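Local coordinates for protein dally-like, isoform A (Drosophila melanogaster, PDB 6XTZ) that binds Wnt and Hedgehog-family proteins, probably as a GPI-anchored cell-surface proteoglycan, and shields the Wnt palmitoleate so that signalling can work at a distance, at residues 268-273 and 455-460; 262-267 and 498-503; 67-72 and 465-470. The protein carries 5 engineered substitutions. One frame throughout, in Å; residues are numbered along the deposited sequence.

In the fold
All three contacts lie in the elongated, all-helical glypican domain, and none includes a residue lining the palmitoleoyl-serine pocket. Contact 1 sits deepest, its centre about 8 Å from the centre of the chain, and four of its eight touching residues are buried; it pairs crossed tryptophans with a salt bridge towards solvent. Contacts 2 and 3 are surface contacts, their centres about 19 and 20 Å from it, and each relies on histidine: a stack of two rings in 2, an edge hydrogen bond with CH-pi packing in 3. Helix 263-283 serves contacts 1 and 2, which touch through W460 and F265; helix 459-467 serves contacts 1 and 3, which touch through F459 and Q72.

Contact 1 of 3, residues 268-273 and 455-460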
ATOM      1  N   GLU A 268       7.741   7.273  -1.661  1.00 38.28           N
ATOM      2  CA  GLU A 268       6.345   7.332  -1.242  1.00 40.09           C
ATOM      3  C   GLU A 268       5.830   5.967  -0.801  1.00 45.47           C
ATOM      4  O   GLU A 268       4.935   5.891   0.048  1.00 45.84           O
ATOM      5  CB  GLU A 268       5.476   7.894  -2.367  1.00 35.68           C
ATOM      6  CG  GLU A 268       5.801   9.331  -2.741  1.00 38.69           C
ATOM      7  CD  GLU A 268       5.498  10.318  -1.626  1.00 40.38           C
ATOM      8  OE1 GLU A 268       4.765   9.960  -0.680  1.00 46.24           O
ATOM      9  OE2 GLU A 268       5.996  11.460  -1.697  1.00 45.85           O
ATOM     10  N   TRP A 269       6.376   4.885  -1.364  1.00 43.26           N
ATOM     11  CA  TRP A 269       6.015   3.549  -0.901  1.00 41.13           C
ATOM     12  C   TRP A 269       6.392   3.361   0.562  1.00 45.37           C
ATOM     13  O   TRP A 269       5.658   2.722   1.325  1.00 41.25           O
ATOM     14  CB  TRP A 269       6.692   2.493  -1.775  1.00 37.20           C
ATOM     15  CG  TRP A 269       6.268   1.081  -1.487  1.00 34.20           C
ATOM     16  CD1 TRP A 269       6.874   0.200  -0.639  1.00 34.70           C
ATOM     17  CD2 TRP A 269       5.153   0.385  -2.058  1.00 33.06           C
ATOM     18  NE1 TRP A 269       6.204  -1.000  -0.645  1.00 34.18           N
ATOM     19  CE2 TRP A 269       5.143  -0.912  -1.507  1.00 32.00           C
ATOM     20  CE3 TRP A 269       4.163   0.733  -2.983  1.00 30.34           C
ATOM     21  CZ2 TRP A 269       4.180  -1.861  -1.848  1.00 33.36           C
ATOM     22  CZ3 TRP A 269       3.210  -0.209  -3.321  1.00 34.13           C
ATOM     23  CH2 TRP A 269       3.224  -1.492  -2.755  1.00 36.80           C
ATOM     24  N   GLU A 270       7.533   3.919   0.973  1.00 43.38           N
ATOM     25  CA  GLU A 270       7.905   3.891   2.383  1.00 41.39           C
ATOM     26  C   GLU A 270       6.933   4.706   3.224  1.00 43.20           C
ATOM     27  O   GLU A 270       6.569   4.296   4.332  1.00 44.48           O
ATOM     28  CB  GLU A 270       9.336   4.401   2.562  1.00 38.43           C
ATOM     29  CG  GLU A 270      10.397   3.500   1.951  1.00 45.74           C
ATOM     30  CD  GLU A 270      11.805   3.944   2.294  1.00 58.37           C
ATOM     31  OE1 GLU A 270      11.953   4.925   3.050  1.00 65.79           O
ATOM     32  OE2 GLU A 270      12.766   3.313   1.805  1.00 66.38           O
ATOM     33  N   ASN A 271       6.503   5.866   2.717  1.00 42.21           N
ATOM     34  CA  ASN A 271       5.488   6.645   3.423  1.00 44.87           C
ATOM     35  C   ASN A 271       4.183   5.867   3.532  1.00 42.19           C
ATOM     36  O   ASN A 271       3.495   5.931   4.556  1.00 48.94           O
ATOM     37  CB  ASN A 271       5.253   7.981   2.718  1.00 42.02           C
ATOM     38  CG  ASN A 271       6.468   8.888   2.757  1.00 45.41           C
ATOM     39  OD1 ASN A 271       7.349   8.732   3.601  1.00 51.05           O
ATOM     40  ND2 ASN A 271       6.513   9.851   1.846  1.00 42.08           N
ATOM     41  N   PHE A 272       3.827   5.126   2.478  1.00 41.22           N
ATOM     42  CA  PHE A 272       2.640   4.279   2.530  1.00 42.42           C
ATOM     43  C   PHE A 272       2.777   3.202   3.598  1.00 39.88           C
ATOM     44  O   PHE A 272       1.830   2.939   4.348  1.00 38.03           O
ATOM     45  CB  PHE A 272       2.389   3.646   1.159  1.00 39.22           C
ATOM     46  CG  PHE A 272       1.488   2.443   1.203  1.00 37.60           C
ATOM     47  CD1 PHE A 272       0.113   2.593   1.273  1.00 33.37           C
ATOM     48  CD2 PHE A 272       2.016   1.161   1.168  1.00 39.15           C
ATOM     49  CE1 PHE A 272      -0.719   1.488   1.310  1.00 34.05           C
ATOM     50  CE2 PHE A 272       1.191   0.053   1.209  1.00 41.02           C
ATOM     51  CZ  PHE A 272      -0.179   0.217   1.283  1.00 36.91           C
ATOM     52  N   ALA A 273       3.948   2.565   3.683  1.00 37.45           N
ATOM     53  CA  ALA A 273       4.141   1.504   4.666  1.00 38.20           C
ATOM     54  C   ALA A 273       4.123   2.053   6.087  1.00 38.67           C
ATOM     55  O   ALA A 273       3.633   1.389   7.007  1.00 39.71           O
ATOM     56  CB  ALA A 273       5.450   0.765   4.394  1.00 30.37           C
ATOM     57  N   ASP A 455       7.126  -6.020   5.582  1.00 45.85           N
ATOM     58  CA  ASP A 455       8.131  -6.726   4.792  1.00 44.14           C
ATOM     59  C   ASP A 455       8.407  -6.010   3.474  1.00 38.30           C
ATOM     60  O   ASP A 455       9.558  -5.945   3.030  1.00 46.23           O
ATOM     61  CB  ASP A 455       7.686  -8.166   4.533  1.00 47.29           C
ATOM     62  CG  ASP A 455       7.656  -9.011   5.795  1.00 53.26           C
ATOM     63  OD1 ASP A 455       8.385  -8.685   6.757  1.00 55.38           O
ATOM     64  OD2 ASP A 455       6.908 -10.012   5.819  1.00 51.32           O
ATOM     65  N   TYR A 456       7.370  -5.468   2.837  1.00 39.07           N
ATOM     66  CA  TYR A 456       7.497  -4.811   1.542  1.00 43.23           C
ATOM     67  C   TYR A 456       7.819  -3.326   1.651  1.00 42.85           C
ATOM     68  O   TYR A 456       7.692  -2.605   0.655  1.00 37.11           O
ATOM     69  CB  TYR A 456       6.215  -4.992   0.726  1.00 42.75           C
ATOM     70  CG  TYR A 456       5.913  -6.424   0.347  1.00 42.15           C
ATOM     71  CD1 TYR A 456       6.816  -7.171  -0.398  1.00 45.39           C
ATOM     72  CD2 TYR A 456       4.718  -7.022   0.718  1.00 44.66           C
ATOM     73  CE1 TYR A 456       6.540  -8.481  -0.750  1.00 49.73           C
ATOM     74  CE2 TYR A 456       4.433  -8.325   0.371  1.00 48.89           C
ATOM     75  CZ  TYR A 456       5.344  -9.051  -0.362  1.00 47.52           C
ATOM     76  OH  TYR A 456       5.054 -10.350  -0.703  1.00 49.20           O
ATOM     77  N   LYS A 457       8.229  -2.854   2.832  1.00 46.10           N
ATOM     78  CA  LYS A 457       8.522  -1.435   3.006  1.00 45.44           C
ATOM     79  C   LYS A 457       9.674  -0.996   2.109  1.00 43.24           C
ATOM     80  O   LYS A 457       9.575   0.011   1.399  1.00 42.34           O
ATOM     81  CB  LYS A 457       8.840  -1.146   4.474  1.00 46.56           C
ATOM     82  CG  LYS A 457       9.158   0.311   4.779  1.00 50.36           C
ATOM     83  CD  LYS A 457       9.202   0.554   6.284  1.00 56.68           C
ATOM     84  CE  LYS A 457       9.533   2.002   6.617  1.00 61.31           C
ATOM     85  NZ  LYS A 457      10.915   2.369   6.209  1.00 70.63           N
ATOM     86  N   LYS A 458      10.776  -1.745   2.128  1.00 38.83           N
ATOM     87  CA  LYS A 458      11.955  -1.441   1.327  1.00 44.91           C
ATOM     88  C   LYS A 458      11.986  -2.229   0.022  1.00 46.50           C
ATOM     89  O   LYS A 458      13.067  -2.484  -0.519  1.00 47.92           O
ATOM     90  CB  LYS A 458      13.225  -1.712   2.134  1.00 49.26           C
ATOM     91  CG  LYS A 458      13.316  -0.954   3.450  1.00 54.16           C
ATOM     92  CD  LYS A 458      13.635   0.515   3.226  1.00 61.91           C
ATOM     93  CE  LYS A 458      13.943   1.216   4.541  1.00 65.13           C
ATOM     94  NZ  LYS A 458      14.370   2.626   4.330  1.00 71.75           N
ATOM     95  N   PHE A 459      10.817  -2.616  -0.496  1.00 43.55           N
ATOM     96  CA  PHE A 459      10.774  -3.505  -1.655  1.00 39.68           C
ATOM     97  C   PHE A 459      11.437  -2.873  -2.872  1.00 40.56           C
ATOM     98  O   PHE A 459      12.214  -3.530  -3.574  1.00 33.80           O
ATOM     99  CB  PHE A 459       9.327  -3.886  -1.976  1.00 36.06           C
ATOM    100  CG  PHE A 459       9.171  -4.601  -3.289  1.00 41.50           C
ATOM    101  CD1 PHE A 459       9.380  -5.968  -3.378  1.00 40.26           C
ATOM    102  CD2 PHE A 459       8.822  -3.907  -4.438  1.00 45.12           C
ATOM    103  CE1 PHE A 459       9.243  -6.628  -4.587  1.00 42.40           C
ATOM    104  CE2 PHE A 459       8.687  -4.561  -5.649  1.00 37.47           C
ATOM    105  CZ  PHE A 459       8.896  -5.923  -5.722  1.00 36.67           C
ATOM    106  N   TRP A 460      11.145  -1.601  -3.139  1.00 43.84           N
ATOM    107  CA  TRP A 460      11.604  -0.979  -4.375  1.00 44.71           C
ATOM    108  C   TRP A 460      13.093  -0.655  -4.334  1.00 42.20           C
ATOM    109  O   TRP A 460      13.796  -0.849  -5.331  1.00 40.82           O
ATOM    110  CB  TRP A 460      10.774   0.272  -4.661  1.00 43.07           C
ATOM    111  CG  TRP A 460       9.322  -0.047  -4.851  1.00 43.91           C
ATOM    112  CD1 TRP A 460       8.328   0.070  -3.924  1.00 47.56           C
ATOM    113  CD2 TRP A 460       8.707  -0.566  -6.036  1.00 39.38           C
ATOM    114  NE1 TRP A 460       7.129  -0.333  -4.463  1.00 45.31           N
ATOM    115  CE2 TRP A 460       7.335  -0.729  -5.758  1.00 41.81           C
ATOM    116  CE3 TRP A 460       9.181  -0.902  -7.307  1.00 34.99           C
ATOM    117  CZ2 TRP A 460       6.432  -1.213  -6.703  1.00 41.03           C
ATOM    118  CZ3 TRP A 460       8.285  -1.384  -8.245  1.00 40.56           C
ATOM    119  CH2 TRP A 460       6.926  -1.534  -7.939  1.00 39.75           C
TER
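In the helical core of the glypican domain, W269 of helix 263-283 packs against Y456 in the turn before helix 459-467 and W460 in its first turn. The edge of the W460 indole stands on the W269 face in a T-shaped pair, the planes at 80° and the five-membered ring centroids 4.4 Å apart. W460 NE1 comes down near the rim of that face, 3.2 Å from W269 CD2. Swung away from its own backbone N (chi1 -173°), the W269 ring reaches the turn edge-on, and W269 NE1 donates to Y456 O at 2.5 Å, a length short enough to be doubtful in detail. W269 CD1 also comes within 3.4 Å of K457 O. Y456 to F459 form a type I beta turn between helices 441-455 and 459-467, and its carbonyls Y456 O and K457 O line the indole edge; M76 of helix 51-110 and A210 of helix 185-216 also touch W269. Replacing W269 by a leucine would probably cost Y456 O the indole N-H and leave the W460 edge without a flat face to meet. On the outer side the chemistry turns ionic. K458, bent at chi2, brings NZ to 3.1 Å from E270 OE2, above the carboxylate plane, in a salt bridge. K457 NZ lies farther off, 4.2 Å from E270 OE1, while K457 CG rests 3.8 Å from A273 CB.

Contact 2 of 3, residues 262-267 and 498-503; sequences QHEFDS and TEHGSN
H263 and H500 carry the tight part of this surface contact: their imidazoles form an offset stack, centroids 4.4 Å apart and planes 29° from parallel. H263 CD2 sits above the H500 ring, displaced towards its rim, and comes within 3.3 Å of H500 CG. H500 CB touches H263 NE2 at 3.4 Å, and H500 CA lies over the H263 face, towards its rim. Each imidazole is extended from its own backbone with CG opposite N (chi1 -173° for H263, -177° for H500), which sends the two rings towards each other across the gap between the segments. H263 opens the first turn of helix 263-283, directly after Q262 at the N-cap position, whereas H500 belongs to the long loop between helices 459-467 and 513-538; the stack therefore joins that loop to the start of the helix. H260, just ahead of the helix, meets both rings and accepts a hydrogen bond from G501 N through NE2, adding a polar tie on the same patch. Around this centre the contact thins out. No hydrogen bond crosses the two segments. H263 CE1 stays 3.7 Å from E499 O and 3.8 Å from T498 O, both approached obliquely. The approach of the exposed E264 side chain to H500 NE2 is loose and doubtful, since E264 is modelled in two conformers.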
ATOM      1  N   GLN A 262      11.661   4.542 -10.691  1.00 44.36           N
ATOM      2  CA  GLN A 262      10.966   4.171  -9.469  1.00 43.33           C
ATOM      3  C   GLN A 262      11.448   4.957  -8.256  1.00 45.09           C
ATOM      4  O   GLN A 262      11.116   4.587  -7.125  1.00 52.22           O
ATOM      5  CB  GLN A 262      11.135   2.674  -9.206  1.00 38.45           C
ATOM      6  CG  GLN A 262      10.658   1.781 -10.332  1.00 37.58           C
ATOM      7  CD  GLN A 262      11.075   0.337 -10.142  1.00 39.80           C
ATOM      8  OE1 GLN A 262      11.867   0.018  -9.257  1.00 43.59           O
ATOM      9  NE2 GLN A 262      10.544  -0.546 -10.976  1.00 40.78           N
ATOM     10  N   HIS A 263      12.219   6.028  -8.462  1.00 41.90           N
ATOM     11  CA  HIS A 263      12.854   6.716  -7.340  1.00 40.06           C
ATOM     12  C   HIS A 263      11.820   7.361  -6.425  1.00 43.20           C
ATOM     13  O   HIS A 263      11.766   7.065  -5.226  1.00 50.03           O
ATOM     14  CB  HIS A 263      13.847   7.761  -7.849  1.00 40.83           C
ATOM     15  CG  HIS A 263      14.668   8.386  -6.765  1.00 51.10           C
ATOM     16  ND1 HIS A 263      15.765   7.761  -6.211  1.00 55.55           N
ATOM     17  CD2 HIS A 263      14.544   9.571  -6.122  1.00 54.46           C
ATOM     18  CE1 HIS A 263      16.287   8.540  -5.279  1.00 55.78           C
ATOM     19  NE2 HIS A 263      15.564   9.643  -5.204  1.00 55.26           N
ATOM     20  N   GLU A 264      11.014   8.275  -6.978  0.58 44.52           N
ATOM     21  CA  GLU A 264       9.943   8.898  -6.208  0.58 44.35           C
ATOM     22  C   GLU A 264       8.968   7.855  -5.686  0.58 42.40           C
ATOM     23  O   GLU A 264       8.530   7.922  -4.531  0.58 42.14           O
ATOM     24  CB  GLU A 264       9.200   9.921  -7.069  0.58 45.04           C
ATOM     25  CG  GLU A 264       9.930  11.231  -7.299  0.58 48.16           C
ATOM     26  CD  GLU A 264       9.263  12.078  -8.367  0.58 51.63           C
ATOM     27  OE1 GLU A 264       9.441  11.771  -9.565  0.58 50.12           O
ATOM     28  OE2 GLU A 264       8.548  13.039  -8.010  0.58 54.42           O
ATOM     29  N   PHE A 265       8.619   6.880  -6.528  1.00 38.58           N
ATOM     30  CA  PHE A 265       7.659   5.856  -6.133  1.00 35.58           C
ATOM     31  C   PHE A 265       8.179   5.036  -4.962  1.00 42.33           C
ATOM     32  O   PHE A 265       7.395   4.607  -4.108  1.00 44.04           O
ATOM     33  CB  PHE A 265       7.346   4.953  -7.325  1.00 31.94           C
ATOM     34  CG  PHE A 265       6.137   4.084  -7.130  1.00 39.23           C
ATOM     35  CD1 PHE A 265       4.866   4.582  -7.362  1.00 42.02           C
ATOM     36  CD2 PHE A 265       6.272   2.767  -6.724  1.00 35.13           C
ATOM     37  CE1 PHE A 265       3.751   3.786  -7.188  1.00 38.79           C
ATOM     38  CE2 PHE A 265       5.161   1.965  -6.549  1.00 36.98           C
ATOM     39  CZ  PHE A 265       3.899   2.476  -6.781  1.00 39.61           C
ATOM     40  N   ASP A 266       9.495   4.818  -4.902  1.00 36.67           N
ATOM     41  CA  ASP A 266      10.078   4.089  -3.782  1.00 40.52           C
ATOM     42  C   ASP A 266       9.930   4.862  -2.476  1.00 41.80           C
ATOM     43  O   ASP A 266       9.570   4.283  -1.445  1.00 38.43           O
ATOM     44  CB  ASP A 266      11.548   3.789  -4.068  1.00 40.28           C
ATOM     45  CG  ASP A 266      12.302   3.340  -2.837  1.00 42.10           C
ATOM     46  OD1 ASP A 266      11.855   2.376  -2.182  1.00 41.76           O
ATOM     47  OD2 ASP A 266      13.351   3.946  -2.534  1.00 47.22           O
ATOM     48  N   SER A 267      10.201   6.170  -2.498  1.00 38.94           N
ATOM     49  CA  SER A 267      10.132   6.950  -1.266  1.00 41.75           C
ATOM     50  C   SER A 267       8.700   7.058  -0.759  1.00 42.71           C
ATOM     51  O   SER A 267       8.452   6.939   0.448  1.00 46.09           O
ATOM     52  CB  SER A 267      10.739   8.337  -1.484  1.00 49.20           C
ATOM     53  OG  SER A 267      10.001   9.080  -2.437  1.00 57.10           O
ATOM     54  N   THR A 498      22.657   7.562  -4.220  1.00 72.95           N
ATOM     55  CA  THR A 498      21.309   7.816  -3.732  1.00 75.42           C
ATOM     56  C   THR A 498      20.726   9.096  -4.318  1.00 78.82           C
ATOM     57  O   THR A 498      19.684   9.563  -3.842  1.00 77.04           O
ATOM     58  CB  THR A 498      21.284   7.893  -2.200  1.00 77.02           C
ATOM     59  OG1 THR A 498      22.209   8.893  -1.756  1.00 81.30           O
ATOM     60  CG2 THR A 498      21.661   6.549  -1.590  1.00 75.77           C
ATOM     61  N   GLU A 499      21.369   9.670  -5.331  1.00 82.64           N
ATOM     62  CA  GLU A 499      20.907  10.916  -5.917  1.00 89.05           C
ATOM     63  C   GLU A 499      19.649  10.688  -6.751  1.00 83.61           C
ATOM     64  O   GLU A 499      19.325   9.565  -7.150  1.00 81.31           O
ATOM     65  CB  GLU A 499      22.003  11.534  -6.787  1.00 97.37           C
ATOM     66  CG  GLU A 499      23.311  11.778  -6.052  1.00105.64           C
ATOM     67  CD  GLU A 499      23.208  12.895  -5.035  1.00115.08           C
ATOM     68  OE1 GLU A 499      22.653  13.961  -5.375  1.00118.90           O
ATOM     69  OE2 GLU A 499      23.676  12.706  -3.893  1.00118.57           O
ATOM     70  N   HIS A 500      18.940  11.780  -7.014  1.00 81.90           N
ATOM     71  CA  HIS A 500      17.732  11.770  -7.834  1.00 80.40           C
ATOM     72  C   HIS A 500      18.034  12.550  -9.109  1.00 80.72           C
ATOM     73  O   HIS A 500      18.034  13.784  -9.109  1.00 85.12           O
ATOM     74  CB  HIS A 500      16.552  12.367  -7.076  1.00 81.93           C
ATOM     75  CG  HIS A 500      15.257  12.320  -7.829  1.00 90.05           C
ATOM     76  ND1 HIS A 500      15.093  11.596  -8.990  1.00 92.88           N
ATOM     77  CD2 HIS A 500      14.063  12.908  -7.581  1.00 92.17           C
ATOM     78  CE1 HIS A 500      13.853  11.741  -9.426  1.00 92.29           C
ATOM     79  NE2 HIS A 500      13.208  12.532  -8.588  1.00 91.35           N
ATOM     80  N   GLY A 501      18.297  11.827 -10.193  1.00 78.18           N
ATOM     81  CA  GLY A 501      18.569  12.432 -11.483  1.00 76.03           C
ATOM     82  C   GLY A 501      19.956  12.174 -12.028  1.00 74.13           C
ATOM     83  O   GLY A 501      20.255  12.620 -13.142  1.00 69.98           O
ATOM     84  N   SER A 502      20.816  11.478 -11.287  1.00 73.40           N
ATOM     85  CA  SER A 502      22.169  11.190 -11.734  1.00 69.19           C
ATOM     86  C   SER A 502      22.569   9.803 -11.258  1.00 69.70           C
ATOM     87  O   SER A 502      21.957   9.232 -10.351  1.00 71.18           O
ATOM     88  CB  SER A 502      23.168  12.235 -11.220  1.00 69.26           C
ATOM     89  OG  SER A 502      23.282  12.185  -9.807  1.00 70.05           O
ATOM     90  N   ASN A 503      23.616   9.268 -11.892  1.00 61.15           N
ATOM     91  CA  ASN A 503      24.148   7.949 -11.592  1.00 53.34           C
ATOM     92  C   ASN A 503      25.548   7.877 -12.174  1.00 51.96           C
ATOM     93  O   ASN A 503      25.754   8.344 -13.303  1.00 50.05           O
ATOM     94  CB  ASN A 503      23.266   6.841 -12.178  1.00 52.77           C
ATOM     95  CG  ASN A 503      23.684   5.457 -11.721  1.00 50.84           C
ATOM     96  OD1 ASN A 503      24.695   4.919 -12.171  1.00 50.44           O
ATOM     97  ND2 ASN A 503      22.898   4.868 -10.829  1.00 49.49           N
TER

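Contact 3 of 3, residues 67-72 and 465-470; sequences GHTKDQ and HSVCSN
H68 of helix 51-110 meets S466 and V467 in the last turn of helix 459-467 and N470 just beyond it. The polar part is a single hydrogen bond between H68 NE2 and S466 OG, 3.0 Å long with an angle of 157°; OG lies in the imidazole plane, at the ring edge. Two torsions set this up: H68 CG and S466 OG each stand opposite their own backbone N (chi1 -178° for H68), which brings the two groups together. The apolar part lies over the ring. V467 CA rests above one H68 face in a CH-pi contact, 4.3 Å from the centroid and 24° off the ring normal, and V467 CG2 touches H68 CD2 at 3.4 Å. T69 CG2 stays at the fringe of V467 CG2, while T69 OG1 turns back to L65 O of its own helix. Looser still is N470, whose amide stands almost perpendicular to the imidazole with ND2 3.6 Å from H68 ND1; the side chain is poorly ordered, although OD1 accepts a hydrogen bond from I473 N. The covalent part lies behind the contact: C468, the first residue to leave helical geometry, is joined by a disulfide to C251 of helix 248-258, and V467 also touches I255 there. With a directional bond at its edge and a CH group over its face, the H68 imidazole is likely to be restrained in both tilt and rotation.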
ATOM      1  N   GLY A  67      12.465  -9.819 -16.560  1.00 43.91           N
ATOM      2  CA  GLY A  67      11.839 -11.004 -15.999  1.00 40.05           C
ATOM      3  C   GLY A  67      11.916 -11.045 -14.484  1.00 46.05           C
ATOM      4  O   GLY A  67      10.940 -11.398 -13.813  1.00 37.56           O
ATOM      5  N   HIS A  68      13.072 -10.681 -13.922  1.00 42.45           N
ATOM      6  CA  HIS A  68      13.241 -10.730 -12.474  1.00 44.29           C
ATOM      7  C   HIS A  68      12.351  -9.710 -11.774  1.00 42.77           C
ATOM      8  O   HIS A  68      11.736 -10.016 -10.748  1.00 42.97           O
ATOM      9  CB  HIS A  68      14.708 -10.505 -12.109  1.00 49.50           C
ATOM     10  CG  HIS A  68      14.988 -10.593 -10.639  1.00 61.51           C
ATOM     11  ND1 HIS A  68      15.421 -11.752 -10.031  1.00 65.65           N
ATOM     12  CD2 HIS A  68      14.899  -9.664  -9.658  1.00 63.13           C
ATOM     13  CE1 HIS A  68      15.587 -11.533  -8.739  1.00 63.83           C
ATOM     14  NE2 HIS A  68      15.276 -10.275  -8.486  1.00 63.75           N
ATOM     15  N   THR A  69      12.269  -8.490 -12.311  1.00 41.40           N
ATOM     16  CA  THR A  69      11.428  -7.474 -11.688  1.00 46.59           C
ATOM     17  C   THR A  69       9.950  -7.797 -11.861  1.00 51.10           C
ATOM     18  O   THR A  69       9.146  -7.546 -10.957  1.00 51.21           O
ATOM     19  CB  THR A  69      11.746  -6.094 -12.265  1.00 46.49           C
ATOM     20  OG1 THR A  69      11.482  -6.089 -13.673  1.00 51.99           O
ATOM     21  CG2 THR A  69      13.205  -5.737 -12.022  1.00 39.14           C
ATOM     22  N   LYS A  70       9.573  -8.359 -13.013  1.00 53.38           N
ATOM     23  CA  LYS A  70       8.174  -8.717 -13.234  1.00 53.39           C
ATOM     24  C   LYS A  70       7.704  -9.758 -12.225  1.00 46.78           C
ATOM     25  O   LYS A  70       6.589  -9.662 -11.698  1.00 43.03           O
ATOM     26  CB  LYS A  70       7.979  -9.230 -14.661  1.00 55.00           C
ATOM     27  CG  LYS A  70       6.558  -9.671 -14.975  1.00 59.41           C
ATOM     28  CD  LYS A  70       6.447 -10.203 -16.396  1.00 65.80           C
ATOM     29  CE  LYS A  70       5.029 -10.657 -16.708  1.00 69.72           C
ATOM     30  NZ  LYS A  70       4.052  -9.535 -16.616  1.00 71.85           N
ATOM     31  N   ASP A  71       8.543 -10.755 -11.939  0.58 41.90           N
ATOM     32  CA  ASP A  71       8.171 -11.784 -10.973  0.58 43.11           C
ATOM     33  C   ASP A  71       8.082 -11.214  -9.562  0.58 44.45           C
ATOM     34  O   ASP A  71       7.179 -11.571  -8.799  0.58 45.05           O
ATOM     35  CB  ASP A  71       9.173 -12.936 -11.026  0.58 43.59           C
ATOM     36  CG  ASP A  71       8.863 -14.025 -10.019  0.58 44.36           C
ATOM     37  OD1 ASP A  71       7.820 -14.694 -10.171  0.58 49.54           O
ATOM     38  OD2 ASP A  71       9.660 -14.211  -9.077  0.58 45.01           O
ATOM     39  N   GLN A  72       9.009 -10.325  -9.200  1.00 43.19           N
ATOM     40  CA  GLN A  72       8.993  -9.738  -7.864  1.00 41.46           C
ATOM     41  C   GLN A  72       7.795  -8.816  -7.675  1.00 40.23           C
ATOM     42  O   GLN A  72       7.127  -8.862  -6.636  1.00 42.54           O
ATOM     43  CB  GLN A  72      10.296  -8.979  -7.612  1.00 46.14           C
ATOM     44  CG  GLN A  72      11.524  -9.866  -7.503  1.00 51.87           C
ATOM     45  CD  GLN A  72      11.535 -10.683  -6.229  1.00 64.34           C
ATOM     46  OE1 GLN A  72      11.154 -10.198  -5.163  1.00 68.95           O
ATOM     47  NE2 GLN A  72      11.967 -11.935  -6.332  1.00 66.23           N
ATOM     48  N   HIS A 465      19.506  -4.619  -5.255  1.00 48.28           N
ATOM     49  CA  HIS A 465      20.232  -5.602  -4.461  1.00 50.46           C
ATOM     50  C   HIS A 465      19.710  -7.011  -4.704  1.00 49.13           C
ATOM     51  O   HIS A 465      20.478  -7.977  -4.632  1.00 50.26           O
ATOM     52  CB  HIS A 465      20.144  -5.245  -2.978  1.00 50.61           C
ATOM     53  CG  HIS A 465      20.684  -3.887  -2.660  1.00 56.26           C
ATOM     54  ND1 HIS A 465      21.991  -3.677  -2.275  1.00 59.17           N
ATOM     55  CD2 HIS A 465      20.098  -2.666  -2.685  1.00 56.69           C
ATOM     56  CE1 HIS A 465      22.185  -2.387  -2.069  1.00 58.39           C
ATOM     57  NE2 HIS A 465      21.052  -1.752  -2.311  1.00 60.09           N
ATOM     58  N   SER A 466      18.417  -7.148  -5.001  1.00 45.65           N
ATOM     59  CA  SER A 466      17.863  -8.467  -5.287  1.00 49.70           C
ATOM     60  C   SER A 466      18.300  -8.964  -6.659  1.00 53.44           C
ATOM     61  O   SER A 466      18.583 -10.155  -6.834  1.00 51.42           O
ATOM     62  CB  SER A 466      16.339  -8.427  -5.187  1.00 46.69           C
ATOM     63  OG  SER A 466      15.769  -9.660  -5.590  1.00 46.52           O
ATOM     64  N   VAL A 467      18.364  -8.066  -7.645  1.00 53.45           N
ATOM     65  CA  VAL A 467      18.776  -8.461  -8.988  1.00 47.03           C
ATOM     66  C   VAL A 467      20.236  -8.901  -8.998  1.00 49.28           C
ATOM     67  O   VAL A 467      20.601  -9.869  -9.675  1.00 56.65           O
ATOM     68  CB  VAL A 467      18.519  -7.313  -9.982  1.00 47.97           C
ATOM     69  CG1 VAL A 467      19.074  -7.659 -11.356  1.00 49.69           C
ATOM     70  CG2 VAL A 467      17.033  -7.010 -10.071  1.00 49.69           C
ATOM     71  N   CYS A 468      21.089  -8.216  -8.239  1.00 49.26           N
ATOM     72  CA  CYS A 468      22.518  -8.507  -8.229  1.00 57.29           C
ATOM     73  C   CYS A 468      22.884  -9.710  -7.362  1.00 70.20           C
ATOM     74  O   CYS A 468      24.076  -9.930  -7.118  1.00 79.33           O
ATOM     75  CB  CYS A 468      23.302  -7.277  -7.760  1.00 50.87           C
ATOM     76  SG  CYS A 468      23.115  -5.825  -8.826  1.00 52.31           S
ATOM     77  N   SER A 469      21.906 -10.494  -6.907  1.00 70.92           N
ATOM     78  CA  SER A 469      22.169 -11.648  -6.060  1.00 76.35           C
ATOM     79  C   SER A 469      21.671 -12.963  -6.643  1.00 86.48           C
ATOM     80  O   SER A 469      21.779 -13.997  -5.973  1.00 89.09           O
ATOM     81  CB  SER A 469      21.543 -11.445  -4.672  1.00 74.85           C
ATOM     82  OG  SER A 469      22.162 -10.373  -3.982  1.00 77.24           O
ATOM     83  N   ASN A 470      21.132 -12.963  -7.861  1.00 83.69           N
ATOM     84  CA  ASN A 470      20.603 -14.178  -8.460  1.00 93.75           C
ATOM     85  C   ASN A 470      21.711 -14.946  -9.180  1.00104.33           C
ATOM     86  O   ASN A 470      22.872 -14.534  -9.214  1.00102.64           O
ATOM     87  CB  ASN A 470      19.446 -13.851  -9.408  1.00 92.23           C
ATOM     88  CG  ASN A 470      19.824 -12.833 -10.474  1.00 94.76           C
ATOM     89  OD1 ASN A 470      21.000 -12.560 -10.711  1.00 98.53           O
ATOM     90  ND2 ASN A 470      18.815 -12.268 -11.129  1.00 92.39           N
TER